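Local coordinates for protein nucleoporin NUP82 (Chaetomium thermophilum, PDB 5CWW) that is probably a structural component of the nuclear pore complex, which mediates nuclear transport, represented here by its N-terminal beta-propeller domain, at residues B[282-286]-B[446-450]; B[306-310]-B[326-331]. All blocks are in the same frame, centred on the assembly; numbering follows the deposited sequence.

Contact 1 of 2, residues B[282-286]-B[446-450]; sequences YALCP and VEAQW
Pro286 brings CD and CG against the six-membered ring of Trp450, and the two side chains cross at about a right angle. The contact joins one blade of the beta-propeller to a loop of the next sheet. Strand 281-284 belongs to a four-stranded antiparallel blade, and 446-450 lies in the long loop between strands 437-441 and 469-476. Pro286 CD comes within 3.3 Å of Trp450 CZ2. It stands 3.2 Å above the plane of the indole, offset toward its rim. The peptide bond before Pro286 is cis. CD also touches Ala448 CB, 3.6 Å away, from a different direction than the indole. With chi1 at -63°, Trp450 CG lies beside its own backbone N, and the ring turns back so that CZ2 reaches the proline. The indole also meets the ring of Trp333. Replacing Trp450 with an alanine would probably open a gap beside the Pro286 ring and deprive Trp333 of its aromatic neighbour. Further along, Cys285 SG lies over the 447-448 peptide, 3.5 Å from Ala448 N. Ala283 CB meets Val446 CG1 more loosely, at 4.1 Å. The polar edge rests on backbone carbonyls. Glu447 O accepts a hydrogen bond from Gln370 NE2 of strand 369-370. Cys285 O receives a CA-H...O contact from Ala448 CA at 3.5 Å. The one hydrogen bond between the segments runs from Gln449 N to Cys285 O, 3.0 Å long and nearly straight at 169°, with the donor tilted 30° from the carbonyl plane.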
loop_
_atom_site.group_PDB
_atom_site.type_symbol
_atom_site.label_atom_id
_atom_site.label_comp_id
_atom_site.label_asym_id
_atom_site.label_seq_id
_atom_site.Cartn_x
_atom_site.Cartn_y
_atom_site.Cartn_z
ATOM N N TYR B 282 3.372 -2.086 -7.158
ATOM C CA TYR B 282 3.558 -3.512 -6.932
ATOM C C TYR B 282 2.243 -4.173 -6.542
ATOM O O TYR B 282 1.319 -3.509 -6.073
ATOM C CB TYR B 282 4.591 -3.753 -5.829
ATOM C CG TYR B 282 6.004 -3.364 -6.191
ATOM C CD1 TYR B 282 6.463 -2.071 -5.983
ATOM C CD2 TYR B 282 6.886 -4.294 -6.722
ATOM C CE1 TYR B 282 7.758 -1.714 -6.304
ATOM C CE2 TYR B 282 8.180 -3.946 -7.047
ATOM C CZ TYR B 282 8.612 -2.656 -6.835
ATOM O OH TYR B 282 9.903 -2.307 -7.154
ATOM N N ALA B 283 2.175 -5.488 -6.718
ATOM C CA ALA B 283 1.013 -6.261 -6.300
ATOM C C ALA B 283 1.444 -7.567 -5.644
ATOM O O ALA B 283 2.412 -8.193 -6.068
ATOM C CB ALA B 283 0.101 -6.537 -7.488
ATOM N N LEU B 284 0.718 -7.958 -4.600
ATOM C CA LEU B 284 0.928 -9.231 -3.917
ATOM C C LEU B 284 -0.340 -10.061 -3.977
ATOM O O LEU B 284 -1.384 -9.628 -3.493
ATOM C CB LEU B 284 1.306 -9.016 -2.453
ATOM C CG LEU B 284 2.755 -8.798 -2.030
ATOM C CD1 LEU B 284 2.779 -8.619 -0.522
ATOM C CD2 LEU B 284 3.655 -9.954 -2.443
ATOM N N CYS B 285 -0.253 -11.262 -4.537
ATOM C CA CYS B 285 -1.434 -12.105 -4.680
ATOM C C CYS B 285 -1.069 -13.586 -4.746
ATOM O O CYS B 285 -0.188 -13.964 -5.512
ATOM C CB CYS B 285 -2.208 -11.705 -5.937
ATOM S SG CYS B 285 -3.592 -12.780 -6.331
ATOM N N PRO B 286 -1.757 -14.438 -3.962
ATOM C CA PRO B 286 -2.858 -14.171 -3.029
ATOM C C PRO B 286 -2.394 -13.925 -1.594
ATOM O O PRO B 286 -1.747 -14.792 -1.006
ATOM C CB PRO B 286 -3.681 -15.453 -3.109
ATOM C CG PRO B 286 -2.664 -16.518 -3.333
ATOM C CD PRO B 286 -1.496 -15.885 -4.066
ATOM N N VAL B 446 -3.909 -9.425 -13.089
ATOM C CA VAL B 446 -3.082 -9.867 -11.976
ATOM C C VAL B 446 -3.716 -11.084 -11.317
ATOM O O VAL B 446 -4.900 -11.075 -10.981
ATOM C CB VAL B 446 -2.890 -8.749 -10.936
ATOM C CG1 VAL B 446 -2.099 -9.256 -9.720
ATOM C CG2 VAL B 446 -2.184 -7.567 -11.570
ATOM N N GLU B 447 -2.920 -12.136 -11.150
ATOM C CA GLU B 447 -3.400 -13.387 -10.582
ATOM C C GLU B 447 -2.392 -13.964 -9.593
ATOM O O GLU B 447 -1.281 -13.450 -9.445
ATOM C CB GLU B 447 -3.685 -14.398 -11.694
ATOM C CG GLU B 447 -2.505 -14.647 -12.620
ATOM C CD GLU B 447 -2.839 -15.599 -13.752
ATOM O OE1 GLU B 447 -3.818 -16.365 -13.621
ATOM O OE2 GLU B 447 -2.128 -15.571 -14.778
ATOM N N ALA B 448 -2.793 -15.040 -8.925
ATOM C CA ALA B 448 -1.955 -15.699 -7.933
ATOM C C ALA B 448 -0.630 -16.135 -8.540
ATOM O O ALA B 448 -0.602 -16.804 -9.574
ATOM C CB ALA B 448 -2.679 -16.890 -7.350
ATOM N N GLN B 449 0.465 -15.745 -7.897
ATOM C CA GLN B 449 1.791 -16.183 -8.313
ATOM C C GLN B 449 2.735 -16.323 -7.125
ATOM O O GLN B 449 2.689 -15.539 -6.174
ATOM C CB GLN B 449 2.384 -15.208 -9.336
ATOM C CG GLN B 449 1.672 -15.220 -10.680
ATOM C CD GLN B 449 2.459 -14.530 -11.776
ATOM O OE1 GLN B 449 3.693 -14.537 -11.776
ATOM N NE2 GLN B 449 1.747 -13.928 -12.720
ATOM N N TRP B 450 3.575 -17.351 -7.196
ATOM C CA TRP B 450 4.621 -17.592 -6.210
ATOM C C TRP B 450 5.955 -17.741 -6.920
ATOM O O TRP B 450 5.999 -18.052 -8.110
ATOM C CB TRP B 450 4.332 -18.856 -5.397
ATOM C CG TRP B 450 3.088 -18.803 -4.566
ATOM C CD1 TRP B 450 3.010 -18.542 -3.232
ATOM C CD2 TRP B 450 1.744 -19.032 -5.009
ATOM N NE1 TRP B 450 1.702 -18.590 -2.815
ATOM C CE2 TRP B 450 0.905 -18.890 -3.887
ATOM C CE3 TRP B 450 1.170 -19.341 -6.245
ATOM C CZ2 TRP B 450 -0.478 -19.044 -3.963
ATOM C CZ3 TRP B 450 -0.205 -19.497 -6.319
ATOM C CH2 TRP B 450 -1.013 -19.348 -5.183
#

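Contact 2 of 2, residues B[306-310]-B[326-331]; sequences IVAKV and VAQQQL
Ile306 and Val310 supply the apolar contacts of helix 298-315 with helix 321-338. Val310 CG2 lies 3.9 Å from Ala327 CB, and the small methyl lets the backbones come close here. The same CG2 reaches Leu331 CB at the outer margin. One turn earlier, Ile306 CG2 lies 3.7 Å from Leu331 N, with Leu331 CB a little farther off. Ile306 CG1 stands beside its own backbone N (chi1 -67°), and the extended second torsion carries CD1 on to the carbonyl of Gln330, 3.5 Å from its O.

A second group pairs aliphatic carbons with longer polar side chains. Lys309 runs extended to CE and bends only at its last torsion, chi4 -56°. Its CE packs 3.9 Å from Val326 CG1, the two side chains crossing at a slant. Its CD lies 3.8 Å from Gln330 OE1, and the two chains cross at about a right angle. That same OE1 also rests 3.7 Å from Ile306 CG1, so both neighbours meet it through carbon.

The polar interactions point outside the pair. No hydrogen bond joins the two segments. Gln330 NE2 donates to Ala448 O and Glu447 OE1, which turns the amide toward loop 446-450. Trp267 lies against both Ile306 and Gln330 on this side.

The segment axes approach to 9.0 Å, and their directions differ by 149°. This is the arrangement of an antiparallel helical hairpin, here an insertion between strands 281-284 and 369-370 of one propeller blade.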
loop_
_atom_site.group_PDB
_atom_site.type_symbol
_atom_site.label_atom_id
_atom_site.label_comp_id
_atom_site.label_asym_id
_atom_site.label_seq_id
_atom_site.Cartn_x
_atom_site.Cartn_y
_atom_site.Cartn_z
ATOM N N ILE B 306 -8.938 -21.255 -12.563
ATOM C CA ILE B 306 -7.719 -22.045 -12.437
ATOM C C ILE B 306 -7.754 -23.230 -13.396
ATOM O O ILE B 306 -6.793 -23.466 -14.129
ATOM C CB ILE B 306 -7.513 -22.545 -10.992
ATOM C CG1 ILE B 306 -7.244 -21.358 -10.064
ATOM C CG2 ILE B 306 -6.338 -23.522 -10.912
ATOM C CD1 ILE B 306 -7.288 -21.701 -8.592
ATOM N N VAL B 307 -8.859 -23.971 -13.386
ATOM C CA VAL B 307 -9.022 -25.117 -14.278
ATOM C C VAL B 307 -8.813 -24.701 -15.729
ATOM O O VAL B 307 -8.141 -25.398 -16.490
ATOM C CB VAL B 307 -10.423 -25.762 -14.126
ATOM C CG1 VAL B 307 -10.695 -26.772 -15.245
ATOM C CG2 VAL B 307 -10.550 -26.441 -12.771
ATOM N N ALA B 308 -9.385 -23.562 -16.103
ATOM C CA ALA B 308 -9.275 -23.065 -17.468
ATOM C C ALA B 308 -7.830 -22.733 -17.821
ATOM O O ALA B 308 -7.394 -22.958 -18.949
ATOM C CB ALA B 308 -10.156 -21.841 -17.657
ATOM N N LYS B 309 -7.090 -22.200 -16.854
ATOM C CA LYS B 309 -5.707 -21.805 -17.092
ATOM C C LYS B 309 -4.806 -23.029 -17.241
ATOM O O LYS B 309 -3.863 -23.021 -18.033
ATOM C CB LYS B 309 -5.198 -20.912 -15.962
ATOM C CG LYS B 309 -3.933 -20.154 -16.323
ATOM C CD LYS B 309 -3.283 -19.511 -15.111
ATOM C CE LYS B 309 -2.121 -18.625 -15.529
ATOM N NZ LYS B 309 -1.102 -19.362 -16.334
ATOM N N VAL B 310 -5.097 -24.075 -16.474
ATOM C CA VAL B 310 -4.375 -25.337 -16.599
ATOM C C VAL B 310 -4.620 -25.945 -17.974
ATOM O O VAL B 310 -3.699 -26.460 -18.609
ATOM C CB VAL B 310 -4.801 -26.346 -15.508
ATOM C CG1 VAL B 310 -4.194 -27.726 -15.761
ATOM C CG2 VAL B 310 -4.401 -25.836 -14.132
ATOM N N VAL B 326 2.857 -21.581 -13.247
ATOM C CA VAL B 326 1.876 -20.699 -12.629
ATOM C C VAL B 326 0.544 -21.428 -12.509
ATOM O O VAL B 326 -0.123 -21.352 -11.479
ATOM C CB VAL B 326 1.688 -19.394 -13.430
ATOM C CG1 VAL B 326 0.671 -18.485 -12.753
ATOM C CG2 VAL B 326 3.013 -18.669 -13.575
ATOM N N ALA B 327 0.169 -22.143 -13.565
ATOM C CA ALA B 327 -1.059 -22.927 -13.552
ATOM C C ALA B 327 -0.967 -24.028 -12.501
ATOM O O ALA B 327 -1.923 -24.283 -11.770
ATOM C CB ALA B 327 -1.327 -23.520 -14.927
ATOM N N GLN B 328 0.192 -24.674 -12.431
ATOM C CA GLN B 328 0.443 -25.711 -11.433
ATOM C C GLN B 328 0.318 -25.184 -10.004
ATOM O O GLN B 328 -0.347 -25.794 -9.167
ATOM C CB GLN B 328 1.834 -26.316 -11.636
ATOM C CG GLN B 328 1.848 -27.526 -12.551
ATOM C CD GLN B 328 1.132 -28.716 -11.944
ATOM O OE1 GLN B 328 0.771 -28.705 -10.767
ATOM N NE2 GLN B 328 0.919 -29.752 -12.748
ATOM N N GLN B 329 0.963 -24.055 -9.732
ATOM C CA GLN B 329 0.960 -23.476 -8.396
ATOM C C GLN B 329 -0.452 -23.095 -7.960
ATOM O O GLN B 329 -0.835 -23.318 -6.812
ATOM C CB GLN B 329 1.881 -22.257 -8.342
ATOM C CG GLN B 329 3.363 -22.612 -8.325
ATOM C CD GLN B 329 4.260 -21.389 -8.308
ATOM O OE1 GLN B 329 3.860 -20.302 -8.728
ATOM N NE2 GLN B 329 5.477 -21.558 -7.809
ATOM N N GLN B 330 -1.224 -22.528 -8.881
ATOM C CA GLN B 330 -2.601 -22.143 -8.592
ATOM C C GLN B 330 -3.474 -23.364 -8.325
ATOM O O GLN B 330 -4.355 -23.331 -7.470
ATOM C CB GLN B 330 -3.188 -21.336 -9.749
ATOM C CG GLN B 330 -2.663 -19.916 -9.848
ATOM C CD GLN B 330 -3.410 -19.096 -10.884
ATOM O OE1 GLN B 330 -4.350 -19.581 -11.513
ATOM N NE2 GLN B 330 -2.997 -17.848 -11.064
ATOM N N LEU B 331 -3.230 -24.437 -9.069
ATOM C CA LEU B 331 -3.977 -25.673 -8.882
ATOM C C LEU B 331 -3.637 -26.307 -7.536
ATOM O O LEU B 331 -4.499 -26.882 -6.870
ATOM C CB LEU B 331 -3.685 -26.651 -10.021
ATOM C CG LEU B 331 -4.350 -28.024 -9.922
ATOM C CD1 LEU B 331 -5.857 -27.890 -9.761
ATOM C CD2 LEU B 331 -4.015 -28.860 -11.147
#

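The centres of contacts 1 and 2 lie about 14 Å apart, on the same side of the chain's centre. Along the chain, both helices of contact 2 fall between the two segments of contact 1. The order is strand 281-284, helix 298-315, helix 321-338, then the loop before strand 469-476. Contact 1 is buried and takes in a blade strand, while contact 2 sits farther out and is partly buried. Loop 446-450 joins them, with the blade strand at one side and helix 321-338 at another. Gln329 NE2 adds a hydrogen bond to Leu451 O, just past 446-450. The inserted hairpin is thereby fastened to the propeller through a loop of the following sheet.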